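Local coordinates for yfhH hypothetical protein (PDB 1SF9) that is of unknown function but has been proposed as a transcriptional regulator, and is reported to form homodimers, at residues L37-I41 and A70-L74; E84-E89 and S122-K127; F95-Y99 and E116-P120. One frame throughout, in Å; residues are numbered along the deposited sequence. Where two conformers were deposited one is given.

Contact 1: L37-I41 and A70-L74; sequences LNTEI and AKAYL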
loop_
_atom_site.group_PDB
_atom_site.type_symbol
_atom_site.label_atom_id
_atom_site.label_comp_id
_atom_site.label_asym_id
_atom_site.label_seq_id
_atom_site.Cartn_x
_atom_site.Cartn_y
_atom_site.Cartn_z
ATOM N N LEU A 37 4.999 -13.463 -4.101
ATOM C CA LEU A 37 4.543 -12.331 -3.281
ATOM C C LEU A 37 4.303 -12.806 -1.851
ATOM O O LEU A 37 4.659 -12.139 -0.885
ATOM C CB LEU A 37 3.244 -11.741 -3.853
ATOM C CG LEU A 37 3.466 -10.858 -5.069
ATOM C CD1 LEU A 37 2.163 -10.619 -5.815
ATOM C CD2 LEU A 37 4.108 -9.558 -4.600
ATOM N N ASN A 38 3.707 -13.990 -1.715
ATOM C CA ASN A 38 3.463 -14.515 -0.377
ATOM C C ASN A 38 4.783 -14.756 0.350
ATOM O O ASN A 38 4.865 -14.527 1.552
ATOM C CB ASN A 38 2.676 -15.826 -0.431
ATOM C CG ASN A 38 1.226 -15.619 -0.796
ATOM O OD1 ASN A 38 0.585 -14.697 -0.319
ATOM N ND2 ASN A 38 0.695 -16.501 -1.635
ATOM N N THR A 39 5.798 -15.238 -0.365
ATOM C CA THR A 39 7.115 -15.483 0.245
ATOM C C THR A 39 7.714 -14.151 0.699
ATOM O O THR A 39 8.239 -14.033 1.795
ATOM C CB THR A 39 8.059 -16.170 -0.751
ATOM O OG1 THR A 39 7.499 -17.439 -1.104
ATOM C CG2 THR A 39 9.429 -16.399 -0.134
ATOM N N GLU A 40 7.620 -13.146 -0.162
ATOM C CA GLU A 40 8.133 -11.804 0.143
ATOM C C GLU A 40 7.455 -11.226 1.382
ATOM O O GLU A 40 8.119 -10.662 2.259
ATOM C CB GLU A 40 7.881 -10.873 -1.045
ATOM C CG GLU A 40 8.131 -9.388 -0.763
ATOM C CD GLU A 40 9.601 -9.054 -0.678
ATOM O OE1 GLU A 40 9.956 -7.850 -0.594
ATOM O OE2 GLU A 40 10.412 -10.004 -0.704
ATOM N N ILE A 41 6.135 -11.367 1.457
ATOM C CA ILE A 41 5.377 -10.854 2.589
ATOM C C ILE A 41 5.762 -11.593 3.871
ATOM O O ILE A 41 5.889 -10.994 4.927
ATOM C CB ILE A 41 3.853 -10.951 2.328
ATOM C CG1 ILE A 41 3.469 -9.918 1.256
ATOM C CG2 ILE A 41 3.051 -10.651 3.616
ATOM C CD1 ILE A 41 2.113 -10.153 0.629
ATOM N N ALA A 70 3.202 -4.810 -0.984
ATOM C CA ALA A 70 3.243 -6.173 -1.518
ATOM C C ALA A 70 1.842 -6.771 -1.517
ATOM O O ALA A 70 1.435 -7.458 -2.470
ATOM C CB ALA A 70 4.203 -7.052 -0.692
ATOM N N LYS A 71 1.100 -6.530 -0.445
ATOM C CA LYS A 71 -0.260 -7.045 -0.347
ATOM C C LYS A 71 -1.148 -6.491 -1.457
ATOM O O LYS A 71 -2.057 -7.169 -1.919
ATOM C CB LYS A 71 -0.885 -6.694 1.013
ATOM C CG LYS A 71 -0.371 -7.565 2.150
ATOM C CD LYS A 71 -1.068 -7.252 3.479
ATOM C CE LYS A 71 -0.514 -8.166 4.571
ATOM N NZ LYS A 71 -1.100 -7.894 5.928
ATOM N N ALA A 72 -0.896 -5.261 -1.885
ATOM C CA ALA A 72 -1.736 -4.705 -2.945
ATOM C C ALA A 72 -1.510 -5.469 -4.257
ATOM O O ALA A 72 -2.408 -5.555 -5.082
ATOM C CB ALA A 72 -1.460 -3.202 -3.113
ATOM N N TYR A 73 -0.318 -6.034 -4.443
ATOM C CA TYR A 73 -0.031 -6.789 -5.662
ATOM C C TYR A 73 -0.669 -8.162 -5.695
ATOM O O TYR A 73 -0.751 -8.778 -6.755
ATOM C CB TYR A 73 1.483 -6.896 -5.892
ATOM C CG TYR A 73 2.067 -5.640 -6.496
ATOM C CD1 TYR A 73 2.493 -4.577 -5.679
ATOM C CD2 TYR A 73 2.148 -5.474 -7.885
ATOM C CE1 TYR A 73 2.969 -3.395 -6.226
ATOM C CE2 TYR A 73 2.636 -4.293 -8.439
ATOM C CZ TYR A 73 3.039 -3.256 -7.599
ATOM O OH TYR A 73 3.469 -2.087 -8.160
ATOM N N LEU A 74 -1.120 -8.648 -4.542
ATOM C CA LEU A 74 -1.803 -9.942 -4.459
ATOM C C LEU A 74 -3.272 -9.792 -4.812
ATOM O O LEU A 74 -3.926 -10.746 -5.223
ATOM C CB LEU A 74 -1.732 -10.494 -3.042
ATOM C CG LEU A 74 -0.464 -11.249 -2.666
ATOM C CD1 LEU A 74 -0.538 -11.620 -1.186
ATOM C CD2 LEU A 74 -0.349 -12.518 -3.524
#

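Contact 2: E84-E89 and S122-K127; sequences ETYRVE and SVLQEK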
loop_
_atom_site.group_PDB
_atom_site.type_symbol
_atom_site.label_atom_id
_atom_site.label_comp_id
_atom_site.label_asym_id
_atom_site.label_seq_id
_atom_site.Cartn_x
_atom_site.Cartn_y
_atom_site.Cartn_z
ATOM N N GLU A 84 -17.565 3.520 -5.606
ATOM C CA GLU A 84 -17.860 2.841 -4.347
ATOM C C GLU A 84 -17.016 3.471 -3.236
ATOM O O GLU A 84 -15.935 4.006 -3.488
ATOM C CB GLU A 84 -17.562 1.336 -4.454
ATOM C CG GLU A 84 -17.985 0.550 -3.190
ATOM C CD GLU A 84 -17.903 -0.970 -3.348
ATOM O OE1 GLU A 84 -18.178 -1.474 -4.454
ATOM O OE2 GLU A 84 -17.582 -1.653 -2.352
ATOM N N THR A 85 -17.521 3.397 -2.008
ATOM C CA THR A 85 -16.836 3.961 -0.850
ATOM C C THR A 85 -16.434 2.834 0.111
ATOM O O THR A 85 -17.213 1.912 0.383
ATOM C CB THR A 85 -17.753 4.984 -0.164
ATOM O OG1 THR A 85 -18.073 6.012 -1.114
ATOM C CG2 THR A 85 -17.050 5.622 1.041
ATOM N N TYR A 86 -15.185 2.895 0.563
ATOM C CA TYR A 86 -14.595 1.874 1.427
ATOM C C TYR A 86 -14.073 2.478 2.699
ATOM O O TYR A 86 -13.848 3.686 2.789
ATOM C CB TYR A 86 -13.339 1.252 0.719
ATOM C CG TYR A 86 -13.706 0.609 -0.614
ATOM C CD1 TYR A 86 -13.950 1.414 -1.732
ATOM C CD2 TYR A 86 -13.797 -0.783 -0.716
ATOM C CE1 TYR A 86 -14.292 0.827 -2.953
ATOM C CE2 TYR A 86 -14.141 -1.371 -1.938
ATOM C CZ TYR A 86 -14.390 -0.566 -3.056
ATOM O OH TYR A 86 -14.728 -1.136 -4.242
ATOM N N ARG A 87 -13.888 1.626 3.698
ATOM C CA ARG A 87 -13.307 2.076 4.942
ATOM C C ARG A 87 -11.805 2.011 4.724
ATOM O O ARG A 87 -11.321 1.103 4.053
ATOM C CB ARG A 87 -13.668 1.138 6.097
ATOM C CG ARG A 87 -12.675 1.239 7.262
ATOM C CD ARG A 87 -13.098 0.424 8.475
ATOM N NE ARG A 87 -11.950 0.098 9.322
ATOM C CZ ARG A 87 -11.204 -0.991 9.169
ATOM N NH1 ARG A 87 -10.175 -1.218 9.976
ATOM N NH2 ARG A 87 -11.500 -1.866 8.215
ATOM N N VAL A 88 -11.065 2.983 5.246
ATOM C CA VAL A 88 -9.606 2.930 5.117
ATOM C C VAL A 88 -9.139 2.168 6.352
ATOM O O VAL A 88 -9.427 2.567 7.473
ATOM C CB VAL A 88 -8.991 4.323 5.074
ATOM C CG1 VAL A 88 -7.468 4.243 5.064
ATOM C CG2 VAL A 88 -9.513 5.044 3.832
ATOM N N GLU A 89 -8.452 1.052 6.118
ATOM C CA GLU A 89 -7.981 0.177 7.183
ATOM C C GLU A 89 -7.300 0.924 8.332
ATOM O O GLU A 89 -6.512 1.843 8.110
ATOM C CB GLU A 89 -7.017 -0.860 6.579
ATOM C CG GLU A 89 -6.425 -1.856 7.567
ATOM C CD GLU A 89 -5.546 -2.895 6.885
ATOM O OE1 GLU A 89 -5.178 -2.701 5.700
ATOM O OE2 GLU A 89 -5.213 -3.906 7.539
ATOM N N SER A 122 -4.786 -2.345 -1.066
ATOM C CA SER A 122 -4.720 -3.201 0.106
ATOM C C SER A 122 -5.242 -2.552 1.395
ATOM O O SER A 122 -5.468 -3.263 2.369
ATOM C CB SER A 122 -3.281 -3.667 0.345
ATOM O OG SER A 122 -2.416 -2.558 0.264
ATOM N N VAL A 123 -5.421 -1.232 1.415
ATOM C CA VAL A 123 -5.919 -0.589 2.632
ATOM C C VAL A 123 -7.411 -0.296 2.558
ATOM O O VAL A 123 -7.974 0.255 3.488
ATOM C CB VAL A 123 -5.150 0.745 2.990
ATOM C CG1 VAL A 123 -3.643 0.510 2.974
ATOM C CG2 VAL A 123 -5.494 1.861 2.035
ATOM N N LEU A 124 -8.060 -0.681 1.458
ATOM C CA LEU A 124 -9.495 -0.439 1.320
ATOM C C LEU A 124 -10.310 -1.643 1.768
ATOM O O LEU A 124 -10.188 -2.736 1.214
ATOM C CB LEU A 124 -9.839 -0.094 -0.124
ATOM C CG LEU A 124 -9.128 1.154 -0.643
ATOM C CD1 LEU A 124 -9.626 1.401 -2.071
ATOM C CD2 LEU A 124 -9.421 2.386 0.230
ATOM N N GLN A 125 -11.137 -1.439 2.792
ATOM C CA GLN A 125 -11.962 -2.526 3.306
ATOM C C GLN A 125 -13.419 -2.268 2.952
ATOM O O GLN A 125 -13.901 -1.148 3.056
ATOM C CB GLN A 125 -11.815 -2.623 4.825
ATOM C CG GLN A 125 -10.371 -2.836 5.297
ATOM C CD GLN A 125 -9.647 -3.958 4.552
ATOM O OE1 GLN A 125 -10.152 -5.082 4.434
ATOM N NE2 GLN A 125 -8.444 -3.654 4.051
ATOM N N GLU A 126 -14.126 -3.296 2.520
ATOM C CA GLU A 126 -15.531 -3.092 2.195
ATOM C C GLU A 126 -16.261 -2.707 3.481
ATOM O O GLU A 126 -15.944 -3.206 4.560
ATOM C CB GLU A 126 -16.126 -4.349 1.553
ATOM C CG GLU A 126 -15.931 -4.361 0.041
ATOM C CD GLU A 126 -16.498 -5.587 -0.657
ATOM O OE1 GLU A 126 -16.586 -5.548 -1.903
ATOM O OE2 GLU A 126 -16.843 -6.584 0.017
ATOM N N LYS A 127 -17.202 -1.774 3.354
ATOM C CA LYS A 127 -17.986 -1.275 4.483
ATOM C C LYS A 127 -18.719 -2.375 5.237
ATOM O O LYS A 127 -19.093 -3.395 4.657
ATOM C CB LYS A 127 -19.015 -0.255 3.990
ATOM C CG LYS A 127 -18.432 1.038 3.450
ATOM C CD LYS A 127 -17.954 1.929 4.578
ATOM C CE LYS A 127 -19.080 2.207 5.562
ATOM N NZ LYS A 127 -18.653 3.111 6.657
HETATM O O HOH W 1 -17.722 -0.822 0.591
HETATM O O HOH W 2 -15.214 -3.803 -3.956
#

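Contact 3: F95-Y99 and E116-P120; sequences FTISY and EEALP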
loop_
_atom_site.group_PDB
_atom_site.type_symbol
_atom_site.label_atom_id
_atom_site.label_comp_id
_atom_site.label_asym_id
_atom_site.label_seq_id
_atom_site.Cartn_x
_atom_site.Cartn_y
_atom_site.Cartn_z
ATOM N N PHE A 95 -13.271 6.272 2.059
ATOM C CA PHE A 95 -12.625 6.712 0.835
ATOM C C PHE A 95 -13.449 6.280 -0.367
ATOM O O PHE A 95 -13.744 5.104 -0.542
ATOM C CB PHE A 95 -11.238 6.060 0.794
ATOM C CG PHE A 95 -10.384 6.474 -0.375
ATOM C CD1 PHE A 95 -10.308 5.685 -1.508
ATOM C CD2 PHE A 95 -9.590 7.622 -0.302
ATOM C CE1 PHE A 95 -9.449 6.030 -2.552
ATOM C CE2 PHE A 95 -8.728 7.971 -1.350
ATOM C CZ PHE A 95 -8.654 7.172 -2.468
ATOM N N THR A 96 -13.802 7.246 -1.190
ATOM C CA THR A 96 -14.563 6.986 -2.403
ATOM C C THR A 96 -13.593 6.915 -3.577
ATOM O O THR A 96 -12.789 7.820 -3.789
ATOM C CB THR A 96 -15.589 8.111 -2.623
ATOM O OG1 THR A 96 -16.456 8.178 -1.468
ATOM C CG2 THR A 96 -16.392 7.867 -3.903
ATOM N N ILE A 97 -13.676 5.837 -4.351
ATOM C CA ILE A 97 -12.773 5.672 -5.480
ATOM C C ILE A 97 -13.210 6.475 -6.716
ATOM O O ILE A 97 -14.376 6.453 -7.092
ATOM C CB ILE A 97 -12.692 4.195 -5.893
ATOM C CG1 ILE A 97 -12.111 3.382 -4.734
ATOM C CG2 ILE A 97 -11.787 4.019 -7.150
ATOM C CD1 ILE A 97 -11.787 1.914 -5.131
ATOM N N SER A 98 -12.267 7.186 -7.327
ATOM C CA SER A 98 -12.539 7.940 -8.554
ATOM C C SER A 98 -12.152 7.021 -9.716
ATOM O O SER A 98 -12.894 6.868 -10.704
ATOM C CB SER A 98 -11.732 9.235 -8.606
ATOM O OG SER A 98 -12.191 10.149 -7.605
ATOM N N TYR A 99 -10.951 6.446 -9.617
ATOM C CA TYR A 99 -10.493 5.499 -10.629
ATOM C C TYR A 99 -9.323 4.685 -10.109
ATOM O O TYR A 99 -8.745 4.971 -9.046
ATOM C CB TYR A 99 -10.073 6.200 -11.949
ATOM C CG TYR A 99 -8.915 7.151 -11.804
ATOM C CD1 TYR A 99 -7.598 6.720 -11.989
ATOM C CD2 TYR A 99 -9.130 8.475 -11.447
ATOM C CE1 TYR A 99 -6.520 7.607 -11.820
ATOM C CE2 TYR A 99 -8.053 9.359 -11.268
ATOM C CZ TYR A 99 -6.763 8.910 -11.460
ATOM O OH TYR A 99 -5.715 9.798 -11.283
ATOM N N GLU A 116 -7.991 15.107 -4.109
ATOM C CA GLU A 116 -7.904 13.822 -4.758
ATOM C C GLU A 116 -6.578 13.255 -4.268
ATOM O O GLU A 116 -5.621 13.996 -4.013
ATOM C CB GLU A 116 -7.930 14.001 -6.287
ATOM C CG GLU A 116 -7.873 12.710 -7.113
ATOM C CD GLU A 116 -9.154 11.871 -7.092
ATOM O OE1 GLU A 116 -10.201 12.323 -6.582
ATOM O OE2 GLU A 116 -9.106 10.739 -7.617
ATOM N N GLU A 117 -6.543 11.950 -4.048
ATOM C CA GLU A 117 -5.324 11.322 -3.602
ATOM C C GLU A 117 -5.268 9.848 -3.884
ATOM O O GLU A 117 -6.272 9.245 -4.266
ATOM C CB GLU A 117 -5.186 11.543 -2.133
ATOM C CG GLU A 117 -6.417 11.148 -1.395
ATOM C CD GLU A 117 -6.064 10.683 -0.038
ATOM O OE1 GLU A 117 -6.676 11.139 0.952
ATOM O OE2 GLU A 117 -5.153 9.853 0.005
ATOM N N ALA A 118 -4.101 9.251 -3.668
ATOM C CA ALA A 118 -3.986 7.833 -3.990
ATOM C C ALA A 118 -3.669 6.947 -2.815
ATOM O O ALA A 118 -2.786 7.285 -2.032
ATOM C CB ALA A 118 -2.907 7.652 -5.027
ATOM N N LEU A 119 -4.379 5.818 -2.713
ATOM C CA LEU A 119 -4.124 4.815 -1.662
ATOM C C LEU A 119 -3.975 3.436 -2.282
ATOM O O LEU A 119 -4.635 3.110 -3.275
ATOM C CB LEU A 119 -5.285 4.716 -0.667
ATOM C CG LEU A 119 -5.541 5.923 0.232
ATOM C CD1 LEU A 119 -6.858 5.717 0.993
ATOM C CD2 LEU A 119 -4.381 6.074 1.198
ATOM N N PRO A 120 -3.103 2.586 -1.703
ATOM C CA PRO A 120 -2.939 1.236 -2.265
ATOM C C PRO A 120 -4.250 0.479 -2.047
ATOM O O PRO A 120 -4.896 0.657 -1.022
ATOM C CB PRO A 120 -1.820 0.638 -1.427
ATOM C CG PRO A 120 -1.059 1.842 -0.910
ATOM C CD PRO A 120 -2.169 2.814 -0.588
#

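Contact 1: L37-I41 and A70-L74
Leu37, Asn38 and Ile41 close on Ala70, Lys71, Tyr73 and Leu74 in an antiparallel helical hairpin, where the early turns of helix 34-53 lie against the last turns of helix 57-74. The short axes run 157° apart in direction and approach to 9.6 Å, and the contact between them is chiefly apolar. Leu74 reaches between Leu37 and Ile41. Its CD2 methyl rests against Leu37 CB at 3.7 Å, while its CD1 meets Ile41 CD1 tip to tip at 3.5 Å. With chi1 at -84° its CG is aimed at helix 34-53, and chi2 near 180° (175°) then turns CD2 to Leu37 and CD1 to Ile41. Ile41 grips a second residue one turn back, placing CG1 3.5 Å from Ala70 CB, and its CD1 also crosses the extended Lys71 chain near CG. Leu37 uses its own branches differently: both straddle Tyr73 CB, and the Tyr73 ring itself leads away to touch helix 17-30. Replacing Leu74 with alanine would probably open a gap between Leu37 and Ile41 and leave the Ile41 CD1 methyl without its main mate. Polar atoms enter this interface through carbon contacts. Asn38 brings its amide oxygen across the Leu74 side chain at about a right angle, OD1 to CD1 3.4 Å, and Leu37 CD1 sits 3.6 Å from the backbone O of Tyr73.

Contact 2: E84-E89 and S122-K127
Arg87 and Gln125 form an antiparallel hydrogen-bonded pair, and their backbone bonds define the register. Arg87 N donates to Gln125 O at 2.8 Å with some bend (155° at the hydrogen), whereas Gln125 N returns a nearly straight bond to Arg87 O (178°). A third bond, Glu89 N to Val123 O, is also 2.8 Å long. The same Val123 oxygen receives a CA-H contact from Val88, so two successive residues converge on it.

The apolar contacts lie on the side of the sheet carrying Val88 and Leu124, which both pack on Phe95. Tyr86 CB meets Leu124 CB at 3.8 Å, and the edge of its ring turns toward Gln125 O. The five-strand order, with a 3-10 segment leading into the last strand, fits an SH3-like barrel; here the first strand of the sheet, 85-88, takes the final strand 124-126 as its neighbour, opposite its partner 94-101.

Arg87 and Gln125 share the other side. In the conformer given, Arg87 NH2 comes obliquely to Gln125 CG (3.3 Å), with guanidinium and amide planes steeply inclined. Beyond the strand, Lys127 CG is set by chi1 (-67°) 3.4 Å from Thr85 O; bends at chi2 and chi3 turn the rest of the chain, whose NZ makes a salt bridge to Glu94.

Water takes over where the strands splay. One molecule donates to Thr85 O at 2.8 Å and to Glu84 OE2, and accepts from Lys127 N. The Tyr86 and Glu126 side chains lie alongside each other, Glu126 CG 4.0 Å from Tyr86 CE2, and a second water spans their polar ends, accepting from Tyr86 OH at 2.7 Å and donating to Glu126 OE1; Tyr86 OH is also hydrogen-bonded to Ser81 N.

Contact 3: F95-Y99 and E116-P120
Phe95 is the tight end of this contact: Leu119 CD1 sits over one face of its ring, 3.8 Å from the centroid and 19° off the normal, a CH-pi arrangement. The methyl is displaced toward the CD2 side, where it comes to 3.6 Å of Phe95 CD2, and the side chains run antiparallel as they pass. At the rim of the same ring, Glu117 O lies near the plane, 3.6 Å from Phe95 CZ. Glu117 also lays its CG 3.9 Å from Phe95 CE2, while its carboxylate is held by a salt bridge from OE1 to Arg109. The extended placement of CG, anti to the backbone N (chi1 -176°), carries the Phe95 ring across to these partners. Its further neighbours Val88 and Leu124 belong to strands 85-88 and 124-126, so Phe95 fills the interior of a curled sheet consistent with an SH3-like barrel. The segment axes bear this curl out: 8.7 Å apart and 98° from each other in direction, they are separated in sheet order by strand 104-109.

The other end is looser and lies at the surface. Ser98 OG lies 3.1 Å from Glu116 OE1 and as near OE2, so which acceptor takes its proton is left open. Ser98 and Tyr99 form a classic beta bulge opposite Trp106, whose ring meets that of Tyr99 almost parallel. Glu116 OE2 comes obliquely to the Tyr99 ring, 4.0 Å from CE2.

The contact is thus probably held mainly by aromatic and methyl packing, while the two conformers of Glu116 and its undecided acceptor suggest a more adaptable polar fringe.

Overall arrangement
Along the chain contact 1 comes first, in the helical part, and is complete before contacts 2 and 3 begin in the antiparallel sheet. Contact 3 falls between the two segments of contact 2. The centres of contacts 2 and 3 are about 10 Å apart, and neighbouring strands 85-88 and 94-101 join them through a probable hydrogen bond between Tyr86 O and Phe95 N. Contact 1 lies about 19 Å from contact 2 and 21 Å from contact 3, centre to centre, yet Ala72 touches both Ser122 and Pro120. The end of helix 57-74 therefore packs against the end of strand 115-120 and the 3-10 segment before strand 124-126, coupling helical hairpin and sheet within one chain.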